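Local atomic coordinates of activating signal cointegrator 1 complex subunit 2 (Homo sapiens, PDB entry 6YXQ), a protein that binds polyubiquitin chains and, as a component of the ASCC complex, recruits the helicase ASCC3 and ALKBH3 to sites of DNA damage. Residues E325-I330 / L355-S360; Y281-F286 / K365-D370; F375-D380 / A397-A402; W261-I266 / Q272-H277. One frame throughout, in Å; residues are numbered along the deposited sequence.

Interaction 1 (E325-I330 / L355-S360); sequences EIFHII and LQIFSS
Phe327 reaches out from helix 306-340 to meet Ile357 and Phe358, neighbours on helix 348-359, and more of its surface is buried here than of either partner. The backbones stay well apart, with the CA atoms of Phe327 and Ile357 10.5 Å from each other, and side chains from both helices fill the distance. In Phe327 CG stands anti to the backbone N (chi1 -173°), which carries the far end of the ring outward to the second helix. There Phe327 CZ meets the gamma methyl CG2 of Ile357 at 4.0 Å, the two side chains running past one another in opposing senses. Phe327 CE1 lies 4.2 Å from CZ of Phe358, which sits at the edge of the Phe327 ring, close to its plane. The contact is wholly apolar. Around the same ring, Tyr371 and Phe367 of helix 365-374 make edge-to-face contacts, while Cys280 of helix 279-300 also touches it. Ser360 turns its OG back to the carbonyl O of Ile357, 2.6 Å away, a bond within its own segment. The contact belongs to the hydrophobic core of the helical region between residues 279 and 408, where helices 306-340 and 348-359 meet through Phe327.

Interaction 2 (Y281-F286 / K365-D370); sequences YRLASF and KRFLRD
Close helix-helix packing in the all-helical part of the chain brings helix 279-300 against the start of helix 365-374, with Ala284 and Phe367 facing each other at a CA-CA distance of only 6.2 Å. The small alanine permits this approach. Its methyl CB lies over one face of the Phe367 ring, displaced toward the rim, in a CH-pi contact 3.7 Å from the ring centroid and 21° off the ring normal. CE2 of Phe367, 3.5 Å from Ala284 CB, is the nearest ring atom. With CG of Phe367 anti to the backbone N (chi1 163°), the ring is laid against Ala284, whose CA is 4.0 Å from Phe367 CG. Leu283 adds a flank, its CD1 approaching Phe367 CE1 obliquely at 4.2 Å. The contact forms part of the buried core shared by helices 279-300, 306-340 and 365-374, and Leu361 packs on both Ala284 and Phe367. Replacing Phe367 by an alanine would probably open a gap above the Ala284 methyl and leave Leu283 CD1 without its aromatic neighbour. Beside the apolar contact, Arg366 NE forms a salt bridge of 2.7 Å to Asp370 OD2 one helical turn on, the acceptor lying in the guanidinium plane. Glu288 of helix 279-300 accepts hydrogen bonds from the backbone N atoms of Arg366 and Phe367, tying this helix start to the same partner helix.

Interaction 3 (F375-D380 / A397-A402); sequences FPVAED and AYILQA
Val377 and Ile399 form the buried half of an apolar contact between the start of helix 377-387 and helix 394-408, while Ala378 and Leu400 complete it nearer the surface. In the first pair, methyl meets methyl: CG1 of Val377 lies 4.0 Å from CG2 of Ile399, and the two side chains lie nearly perpendicular. The CA-CB bonds of both residues point toward the opposite segment. Val377 has CG1 anti to its own N (chi1 163°), which directs this branch at the isoleucine, while its other methyl, CG2, packs on Phe358 of helix 348-359. Ile399 also touches Phe358, as well as Leu355 on that helix, making the pair part of a three-helix junction. The second pair is the closer in backbone terms, Ala378 and Leu400 having their CA atoms 7.0 Å apart. Here one branch of the leucine does the touching: Leu400 CD2 is 4.0 Å from CB of Ala378 and equally far from its CA, so the methyl rests against the backbone as well as the side chain.

The polar bonds nearby lie within the first turns of helix 377-387 and just before it. Asp372 OD1 accepts a hydrogen bond from the backbone N of Val377, and the hydroxyl of Ser382 bonds to the carbonyl O atoms of Ala378 and Glu379. With only apolar contacts between the segments, the inner pair buried and the outer one nearer solvent, the pairing depends on shape and burial rather than on directional bonds.

Interaction 4 (W261-I266 / Q272-H277); sequences WAFLDI and QTFQKH
Phe274, on the short helix 271-275, directs its ring toward Phe263 and Leu264, consecutive residues near the end of helix 243-266. CE1 of Phe274 is the nearest ring atom to both partners. It lies 4.1 Å from CE2 of Phe263, and each of these carbons sits at the edge of the other ring, near its plane, so the phenylalanines meet rim against rim without stacking. The other partner, Leu264, brings its CD2 methyl obliquely to the same corner, 3.9 Å from Phe274 CE1 and 4.1 Å from Phe274 CD1. Different first torsions bring the two rings together: CG of Phe263 is anti to its backbone N (chi1 173°), whereas CG of Phe274 is anti to its carbonyl carbon (chi1 -86°). The arrangement is a helical hairpin, two successive helices running roughly antiparallel through a short loop, and all three touching residues are buried. Phe263 also packs on Ile165, Leu166 and Cys169 of helix 162-172, while Phe274 meets Phe279 edge-to-face and touches Leu202. At Trp261 and Ala262 the first helix reaches the surface bound by ASCC3: His178 of that neighbouring chain lies edge-to-face with the Trp261 ring and packs on Ala262.

From the N terminus, interaction 4 comes first and closes a short loop between helices 243-266 and 271-275. The chain then enters helix 279-300, where interaction 2 opens; it closes only at helix 365-374, 79 residues on. Nested inside that long loop is interaction 1, which joins helices 306-340 and 348-359. Interaction 3 follows in series, tying helix 377-387 to helix 394-408. Interactions 1 and 2 touch where Ile326 packs on Leu283, and Ile326 also connects interaction 1 to Trp261 and Leu264 of interaction 4. On the other side, His328 stacks on Phe375 of interaction 3. Interaction 1 thus lies between interactions 3 and 4, whose centres are about 23 Å apart.

Interaction 1 (E325-I330 / L355-S360)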
# COMPACT_ATOMS: atom_id res chain seq x y z
N GLU B 325 6.68 19.86 -10.40
CA GLU B 325 6.13 18.85 -11.30
C GLU B 325 4.61 18.80 -11.21
O GLU B 325 3.93 18.65 -12.24
CB GLU B 325 6.76 17.49 -10.99
CG GLU B 325 8.25 17.46 -11.25
CD GLU B 325 8.91 16.13 -10.96
OE1 GLU B 325 8.45 15.43 -10.02
OE2 GLU B 325 9.88 15.78 -11.66
N ILE B 326 4.06 18.93 -10.01
CA ILE B 326 2.61 19.03 -9.85
C ILE B 326 2.08 20.22 -10.64
O ILE B 326 1.10 20.10 -11.41
CB ILE B 326 2.24 19.13 -8.36
CG1 ILE B 326 2.55 17.81 -7.65
CG2 ILE B 326 0.78 19.48 -8.18
CD1 ILE B 326 2.51 17.91 -6.15
N PHE B 327 2.71 21.39 -10.45
CA PHE B 327 2.31 22.60 -11.16
C PHE B 327 2.26 22.36 -12.66
O PHE B 327 1.26 22.68 -13.33
CB PHE B 327 3.28 23.73 -10.84
CG PHE B 327 2.88 25.08 -11.40
CD1 PHE B 327 3.15 25.41 -12.73
CD2 PHE B 327 2.26 26.02 -10.60
CE1 PHE B 327 2.79 26.65 -13.24
CE2 PHE B 327 1.90 27.26 -11.10
CZ PHE B 327 2.17 27.58 -12.43
N HIS B 328 3.32 21.78 -13.21
CA HIS B 328 3.36 21.59 -14.66
C HIS B 328 2.36 20.54 -15.12
O HIS B 328 1.80 20.67 -16.21
CB HIS B 328 4.75 21.21 -15.13
CG HIS B 328 4.87 21.16 -16.61
ND1 HIS B 328 4.92 19.98 -17.31
CD2 HIS B 328 4.89 22.15 -17.54
CE1 HIS B 328 4.99 20.25 -18.61
NE2 HIS B 328 4.97 21.56 -18.77
N ILE B 329 2.12 19.49 -14.32
CA ILE B 329 1.14 18.48 -14.71
C ILE B 329 -0.23 19.11 -14.86
O ILE B 329 -0.95 18.88 -15.84
CB ILE B 329 1.13 17.32 -13.69
CG1 ILE B 329 2.39 16.48 -13.83
CG2 ILE B 329 -0.08 16.44 -13.88
CD1 ILE B 329 2.56 15.47 -12.71
N ILE B 330 -0.61 19.96 -13.89
CA ILE B 330 -1.91 20.62 -13.94
C ILE B 330 -1.99 21.57 -15.14
O ILE B 330 -2.97 21.58 -15.89
CB ILE B 330 -2.19 21.37 -12.63
CG1 ILE B 330 -2.19 20.42 -11.44
CG2 ILE B 330 -3.51 22.09 -12.72
CD1 ILE B 330 -2.33 21.10 -10.12
N LEU B 355 -2.62 32.28 -19.43
CA LEU B 355 -2.18 33.65 -19.18
C LEU B 355 -2.59 34.12 -17.79
O LEU B 355 -1.80 34.76 -17.08
CB LEU B 355 -2.74 34.57 -20.26
CG LEU B 355 -2.36 34.24 -21.70
CD1 LEU B 355 -3.11 35.13 -22.68
CD2 LEU B 355 -0.85 34.36 -21.91
N GLN B 356 -3.82 33.82 -17.37
CA GLN B 356 -4.28 34.22 -16.05
C GLN B 356 -3.44 33.57 -14.96
O GLN B 356 -3.02 34.24 -14.00
CB GLN B 356 -5.75 33.83 -15.89
CG GLN B 356 -6.37 34.21 -14.56
CD GLN B 356 -7.87 34.39 -14.65
OE1 GLN B 356 -8.38 35.01 -15.59
NE2 GLN B 356 -8.59 33.85 -13.68
N ILE B 357 -3.19 32.27 -15.08
CA ILE B 357 -2.39 31.56 -14.09
C ILE B 357 -1.05 32.25 -13.90
O ILE B 357 -0.60 32.45 -12.77
CB ILE B 357 -2.21 30.08 -14.48
CG1 ILE B 357 -3.51 29.31 -14.30
CG2 ILE B 357 -1.12 29.44 -13.63
CD1 ILE B 357 -3.41 27.87 -14.76
N PHE B 358 -0.40 32.65 -15.00
CA PHE B 358 0.93 33.24 -14.82
C PHE B 358 0.86 34.70 -14.35
O PHE B 358 1.71 35.13 -13.55
CB PHE B 358 1.74 33.10 -16.10
CG PHE B 358 2.37 31.74 -16.24
CD1 PHE B 358 3.57 31.46 -15.61
CD2 PHE B 358 1.74 30.73 -16.94
CE1 PHE B 358 4.15 30.20 -15.72
CE2 PHE B 358 2.31 29.48 -17.05
CZ PHE B 358 3.51 29.21 -16.44
N SER B 359 -0.14 35.45 -14.81
CA SER B 359 -0.34 36.80 -14.31
C SER B 359 -0.53 36.81 -12.80
O SER B 359 -0.15 37.78 -12.13
CB SER B 359 -1.55 37.43 -15.00
OG SER B 359 -2.75 36.82 -14.56
N SER B 360 -1.12 35.75 -12.24
CA SER B 360 -1.38 35.74 -10.81
C SER B 360 -0.14 35.44 -9.98
O SER B 360 -0.19 35.58 -8.75
CB SER B 360 -2.49 34.74 -10.47
OG SER B 360 -2.25 33.46 -11.03

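Interaction 2 (Y281-F286 / K365-D370)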
# COMPACT_ATOMS: atom_id res chain seq x y z
N TYR B 281 -1.71 28.64 -8.12
CA TYR B 281 -1.28 29.81 -7.37
C TYR B 281 -0.96 29.46 -5.92
O TYR B 281 0.01 29.98 -5.35
CB TYR B 281 -2.34 30.91 -7.42
CG TYR B 281 -2.04 32.04 -6.46
CD1 TYR B 281 -0.95 32.88 -6.66
CD2 TYR B 281 -2.81 32.24 -5.32
CE1 TYR B 281 -0.65 33.90 -5.77
CE2 TYR B 281 -2.52 33.26 -4.42
CZ TYR B 281 -1.43 34.08 -4.66
OH TYR B 281 -1.14 35.09 -3.77
N ARG B 282 -1.76 28.59 -5.32
CA ARG B 282 -1.56 28.28 -3.91
C ARG B 282 -0.20 27.64 -3.67
O ARG B 282 0.50 27.99 -2.72
CB ARG B 282 -2.69 27.39 -3.40
CG ARG B 282 -3.92 28.16 -2.93
CD ARG B 282 -3.59 29.07 -1.77
NE ARG B 282 -3.45 28.34 -0.51
CZ ARG B 282 -4.47 27.95 0.25
NH1 ARG B 282 -5.72 28.21 -0.13
NH2 ARG B 282 -4.25 27.28 1.38
N LEU B 283 0.21 26.73 -4.56
CA LEU B 283 1.51 26.11 -4.35
C LEU B 283 2.65 27.02 -4.76
O LEU B 283 3.72 26.96 -4.17
CB LEU B 283 1.59 24.76 -5.08
CG LEU B 283 1.96 24.61 -6.55
CD1 LEU B 283 3.46 24.55 -6.74
CD2 LEU B 283 1.34 23.33 -7.06
N ALA B 284 2.43 27.90 -5.74
CA ALA B 284 3.45 28.89 -6.08
C ALA B 284 3.74 29.81 -4.89
O ALA B 284 4.90 30.03 -4.51
CB ALA B 284 3.02 29.69 -7.30
N SER B 285 2.68 30.36 -4.29
CA SER B 285 2.88 31.27 -3.17
C SER B 285 3.39 30.53 -1.94
O SER B 285 4.20 31.08 -1.18
CB SER B 285 1.59 32.01 -2.86
OG SER B 285 0.49 31.17 -3.09
N PHE B 286 2.94 29.29 -1.73
CA PHE B 286 3.51 28.49 -0.66
C PHE B 286 4.99 28.29 -0.87
O PHE B 286 5.78 28.36 0.08
CB PHE B 286 2.81 27.13 -0.57
CG PHE B 286 3.51 26.17 0.35
CD1 PHE B 286 3.27 26.20 1.72
CD2 PHE B 286 4.41 25.24 -0.15
CE1 PHE B 286 3.91 25.32 2.57
CE2 PHE B 286 5.06 24.36 0.70
CZ PHE B 286 4.81 24.40 2.06
N LYS B 365 8.92 35.65 -7.51
CA LYS B 365 10.12 35.61 -8.34
C LYS B 365 10.98 34.38 -8.06
O LYS B 365 11.54 33.78 -8.99
CB LYS B 365 10.93 36.89 -8.15
CG LYS B 365 10.22 38.16 -8.60
CD LYS B 365 10.94 39.41 -8.10
CE LYS B 365 12.27 39.64 -8.82
NZ LYS B 365 12.97 40.87 -8.36
N ARG B 366 11.10 33.98 -6.79
CA ARG B 366 11.90 32.80 -6.47
C ARG B 366 11.27 31.54 -7.04
O ARG B 366 11.96 30.69 -7.63
CB ARG B 366 12.08 32.67 -4.96
CG ARG B 366 12.60 31.31 -4.51
CD ARG B 366 13.95 30.98 -5.13
NE ARG B 366 14.35 29.62 -4.84
CZ ARG B 366 15.16 29.28 -3.84
NH1 ARG B 366 15.64 30.22 -3.03
NH2 ARG B 366 15.48 28.01 -3.64
N PHE B 367 9.96 31.38 -6.86
CA PHE B 367 9.29 30.25 -7.48
C PHE B 367 9.38 30.33 -9.00
O PHE B 367 9.57 29.31 -9.66
CB PHE B 367 7.83 30.19 -7.05
CG PHE B 367 6.98 29.33 -7.93
CD1 PHE B 367 7.00 27.96 -7.80
CD2 PHE B 367 6.19 29.90 -8.92
CE1 PHE B 367 6.23 27.16 -8.62
CE2 PHE B 367 5.42 29.10 -9.74
CZ PHE B 367 5.44 27.73 -9.59
N LEU B 368 9.22 31.53 -9.56
CA LEU B 368 9.27 31.66 -11.01
C LEU B 368 10.63 31.22 -11.54
O LEU B 368 10.71 30.48 -12.53
CB LEU B 368 8.98 33.10 -11.42
CG LEU B 368 7.75 33.30 -12.31
CD1 LEU B 368 7.70 34.74 -12.80
CD2 LEU B 368 7.74 32.33 -13.49
N ARG B 369 11.70 31.65 -10.88
CA ARG B 369 13.05 31.33 -11.34
C ARG B 369 13.28 29.82 -11.37
O ARG B 369 13.68 29.26 -12.40
CB ARG B 369 14.06 32.03 -10.43
CG ARG B 369 15.51 31.68 -10.63
CD ARG B 369 16.32 31.99 -9.37
NE ARG B 369 15.74 33.08 -8.58
CZ ARG B 369 16.03 33.30 -7.30
NH1 ARG B 369 16.88 32.51 -6.66
NH2 ARG B 369 15.46 34.32 -6.66
N ASP B 370 12.98 29.14 -10.26
CA ASP B 370 13.18 27.70 -10.17
C ASP B 370 12.26 26.94 -11.12
O ASP B 370 12.69 26.00 -11.81
CB ASP B 370 12.93 27.25 -8.72
CG ASP B 370 13.94 27.83 -7.74
OD1 ASP B 370 14.91 28.50 -8.17
OD2 ASP B 370 13.76 27.64 -6.52

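Interaction 3 (F375-D380 / A397-A402)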
# COMPACT_ATOMS: atom_id res chain seq x y z
N PHE B 375 10.81 23.64 -15.92
CA PHE B 375 9.92 23.63 -17.08
C PHE B 375 9.93 25.03 -17.68
O PHE B 375 9.13 25.89 -17.28
CB PHE B 375 8.49 23.27 -16.69
CG PHE B 375 8.36 21.98 -15.93
CD1 PHE B 375 8.13 20.79 -16.59
CD2 PHE B 375 8.41 21.97 -14.54
CE1 PHE B 375 7.99 19.61 -15.88
CE2 PHE B 375 8.27 20.80 -13.83
CZ PHE B 375 8.06 19.61 -14.50
N PRO B 376 10.80 25.30 -18.66
CA PRO B 376 10.92 26.67 -19.19
C PRO B 376 9.59 27.22 -19.67
O PRO B 376 8.82 26.54 -20.34
CB PRO B 376 11.93 26.51 -20.34
CG PRO B 376 12.04 25.05 -20.59
CD PRO B 376 11.76 24.38 -19.28
N VAL B 377 9.33 28.48 -19.30
CA VAL B 377 8.07 29.14 -19.65
C VAL B 377 8.02 29.47 -21.13
O VAL B 377 6.98 29.31 -21.79
CB VAL B 377 7.86 30.40 -18.79
CG1 VAL B 377 6.81 31.29 -19.40
CG2 VAL B 377 7.48 30.03 -17.36
N ALA B 378 9.14 29.96 -21.69
CA ALA B 378 9.16 30.36 -23.09
C ALA B 378 8.73 29.23 -24.01
O ALA B 378 8.09 29.47 -25.04
CB ALA B 378 10.56 30.84 -23.48
N GLU B 379 9.06 28.00 -23.66
CA GLU B 379 8.73 26.86 -24.51
C GLU B 379 7.23 26.57 -24.49
O GLU B 379 6.68 26.12 -25.50
CB GLU B 379 9.55 25.65 -24.08
CG GLU B 379 8.85 24.31 -24.13
CD GLU B 379 9.73 23.19 -23.65
OE1 GLU B 379 10.92 23.46 -23.36
OE2 GLU B 379 9.26 22.04 -23.56
N ASP B 380 6.55 26.84 -23.37
CA ASP B 380 5.11 26.64 -23.32
C ASP B 380 4.35 27.83 -23.89
O ASP B 380 3.24 27.65 -24.41
CB ASP B 380 4.67 26.35 -21.88
CG ASP B 380 5.12 24.98 -21.40
OD1 ASP B 380 5.18 24.04 -22.22
OD2 ASP B 380 5.43 24.84 -20.19
N ALA B 397 4.34 39.14 -23.36
CA ALA B 397 5.63 39.79 -23.10
C ALA B 397 5.90 39.95 -21.61
O ALA B 397 6.96 39.54 -21.11
CB ALA B 397 5.67 41.15 -23.81
N TYR B 398 4.95 40.53 -20.88
CA TYR B 398 5.16 40.79 -19.45
C TYR B 398 5.55 39.52 -18.71
O TYR B 398 6.49 39.54 -17.90
CB TYR B 398 3.91 41.42 -18.83
CG TYR B 398 2.68 40.54 -18.76
CD1 TYR B 398 1.94 40.26 -19.90
CD2 TYR B 398 2.25 40.01 -17.55
CE1 TYR B 398 0.81 39.46 -19.84
CE2 TYR B 398 1.12 39.21 -17.48
CZ TYR B 398 0.41 38.94 -18.62
OH TYR B 398 -0.72 38.15 -18.56
N ILE B 399 4.90 38.39 -19.02
CA ILE B 399 5.23 37.13 -18.35
C ILE B 399 6.71 36.82 -18.52
O ILE B 399 7.42 36.54 -17.55
CB ILE B 399 4.35 35.99 -18.89
CG1 ILE B 399 2.89 36.19 -18.46
CG2 ILE B 399 4.87 34.66 -18.40
CD1 ILE B 399 1.88 35.41 -19.27
N LEU B 400 7.21 36.92 -19.75
CA LEU B 400 8.62 36.66 -19.98
C LEU B 400 9.49 37.66 -19.23
O LEU B 400 10.50 37.29 -18.62
CB LEU B 400 8.94 36.67 -21.47
CG LEU B 400 8.37 35.48 -22.26
CD1 LEU B 400 8.41 35.76 -23.75
CD2 LEU B 400 9.14 34.21 -21.92
N GLN B 401 9.08 38.95 -19.23
CA GLN B 401 9.90 39.92 -18.52
C GLN B 401 9.83 39.71 -17.02
O GLN B 401 10.75 40.11 -16.30
CB GLN B 401 9.51 41.36 -18.88
CG GLN B 401 10.52 42.38 -18.31
CD GLN B 401 10.87 43.52 -19.27
OE1 GLN B 401 10.25 44.58 -19.23
NE2 GLN B 401 11.89 43.31 -20.10
N ALA B 402 8.78 39.03 -16.54
CA ALA B 402 8.80 38.55 -15.17
C ALA B 402 9.91 37.52 -15.01
O ALA B 402 10.83 37.69 -14.21
CB ALA B 402 7.44 37.97 -14.79

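Interaction 4 (W261-I266 / Q272-H277)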
# COMPACT_ATOMS: atom_id res chain seq x y z
N TRP B 261 1.97 14.29 -5.92
CA TRP B 261 2.57 14.15 -7.24
C TRP B 261 2.36 12.75 -7.79
O TRP B 261 2.05 12.59 -8.98
CB TRP B 261 4.06 14.48 -7.19
CG TRP B 261 4.75 14.03 -8.41
CD1 TRP B 261 4.86 14.70 -9.60
CD2 TRP B 261 5.41 12.77 -8.60
NE1 TRP B 261 5.56 13.95 -10.51
CE2 TRP B 261 5.91 12.76 -9.92
CE3 TRP B 261 5.64 11.67 -7.78
CZ2 TRP B 261 6.62 11.68 -10.44
CZ3 TRP B 261 6.35 10.60 -8.29
CH2 TRP B 261 6.83 10.61 -9.61
N ALA B 262 2.53 11.72 -6.96
CA ALA B 262 2.31 10.35 -7.43
C ALA B 262 0.87 10.15 -7.86
O ALA B 262 0.59 9.50 -8.87
CB ALA B 262 2.70 9.35 -6.35
N PHE B 263 -0.07 10.71 -7.09
CA PHE B 263 -1.47 10.58 -7.47
C PHE B 263 -1.73 11.21 -8.83
O PHE B 263 -2.42 10.62 -9.66
CB PHE B 263 -2.37 11.22 -6.41
CG PHE B 263 -3.81 11.27 -6.81
CD1 PHE B 263 -4.46 10.12 -7.22
CD2 PHE B 263 -4.50 12.47 -6.80
CE1 PHE B 263 -5.79 10.16 -7.59
CE2 PHE B 263 -5.83 12.52 -7.18
CZ PHE B 263 -6.48 11.36 -7.57
N LEU B 264 -1.17 12.40 -9.07
CA LEU B 264 -1.42 13.05 -10.36
C LEU B 264 -0.63 12.41 -11.48
O LEU B 264 -1.02 12.54 -12.65
CB LEU B 264 -1.11 14.54 -10.27
CG LEU B 264 -2.11 15.31 -9.41
CD1 LEU B 264 -1.72 16.78 -9.33
CD2 LEU B 264 -3.53 15.15 -9.93
N ASP B 265 0.46 11.72 -11.16
CA ASP B 265 1.21 10.97 -12.17
C ASP B 265 0.42 9.75 -12.62
O ASP B 265 0.43 9.40 -13.81
CB ASP B 265 2.58 10.57 -11.61
CG ASP B 265 3.38 9.69 -12.56
OD1 ASP B 265 3.76 10.17 -13.66
OD2 ASP B 265 3.64 8.52 -12.20
N ILE B 266 -0.28 9.10 -11.69
CA ILE B 266 -1.11 7.96 -12.07
C ILE B 266 -2.39 8.42 -12.76
O ILE B 266 -2.79 7.84 -13.77
CB ILE B 266 -1.41 7.08 -10.85
CG1 ILE B 266 -0.12 6.47 -10.31
CG2 ILE B 266 -2.40 5.98 -11.23
CD1 ILE B 266 0.54 5.50 -11.27
N GLN B 272 -7.98 19.13 -13.10
CA GLN B 272 -8.95 20.21 -13.16
C GLN B 272 -9.67 20.36 -11.83
O GLN B 272 -9.85 21.49 -11.34
CB GLN B 272 -9.95 19.97 -14.29
CG GLN B 272 -10.94 21.11 -14.46
CD GLN B 272 -10.28 22.44 -14.81
OE1 GLN B 272 -10.10 23.30 -13.94
NE2 GLN B 272 -9.92 22.61 -16.08
N THR B 273 -10.05 19.25 -11.20
CA THR B 273 -10.58 19.31 -9.85
C THR B 273 -9.65 20.10 -8.94
O THR B 273 -10.10 20.96 -8.17
CB THR B 273 -10.81 17.90 -9.30
OG1 THR B 273 -11.53 17.13 -10.28
CG2 THR B 273 -11.61 17.96 -8.01
N PHE B 274 -8.34 19.86 -9.05
CA PHE B 274 -7.36 20.62 -8.28
C PHE B 274 -7.41 22.10 -8.66
O PHE B 274 -7.46 22.97 -7.79
CB PHE B 274 -5.96 20.07 -8.50
CG PHE B 274 -5.59 18.94 -7.59
CD1 PHE B 274 -6.05 17.66 -7.82
CD2 PHE B 274 -4.74 19.15 -6.51
CE1 PHE B 274 -5.70 16.61 -6.99
CE2 PHE B 274 -4.39 18.11 -5.67
CZ PHE B 274 -4.87 16.83 -5.91
N GLN B 275 -7.39 22.40 -9.96
CA GLN B 275 -7.27 23.79 -10.35
C GLN B 275 -8.54 24.58 -10.07
O GLN B 275 -8.48 25.80 -9.91
CB GLN B 275 -6.88 23.89 -11.83
CG GLN B 275 -6.54 25.30 -12.29
CD GLN B 275 -5.54 26.00 -11.39
OE1 GLN B 275 -4.63 25.38 -10.84
NE2 GLN B 275 -5.69 27.32 -11.26
N LYS B 276 -9.68 23.90 -9.97
CA LYS B 276 -10.90 24.55 -9.53
C LYS B 276 -10.71 25.23 -8.18
O LYS B 276 -11.39 26.21 -7.86
CB LYS B 276 -12.04 23.53 -9.48
CG LYS B 276 -13.08 23.75 -8.39
CD LYS B 276 -14.30 22.88 -8.63
CE LYS B 276 -15.28 22.97 -7.47
NZ LYS B 276 -16.54 22.26 -7.80
N HIS B 277 -9.75 24.75 -7.38
CA HIS B 277 -9.46 25.32 -6.07
C HIS B 277 -8.22 26.20 -6.10
O HIS B 277 -7.55 26.36 -5.06
CB HIS B 277 -9.31 24.21 -5.03
CG HIS B 277 -10.60 23.54 -4.67
ND1 HIS B 277 -11.27 23.80 -3.49
CD2 HIS B 277 -11.35 22.62 -5.32
CE1 HIS B 277 -12.37 23.07 -3.44
NE2 HIS B 277 -12.44 22.34 -4.54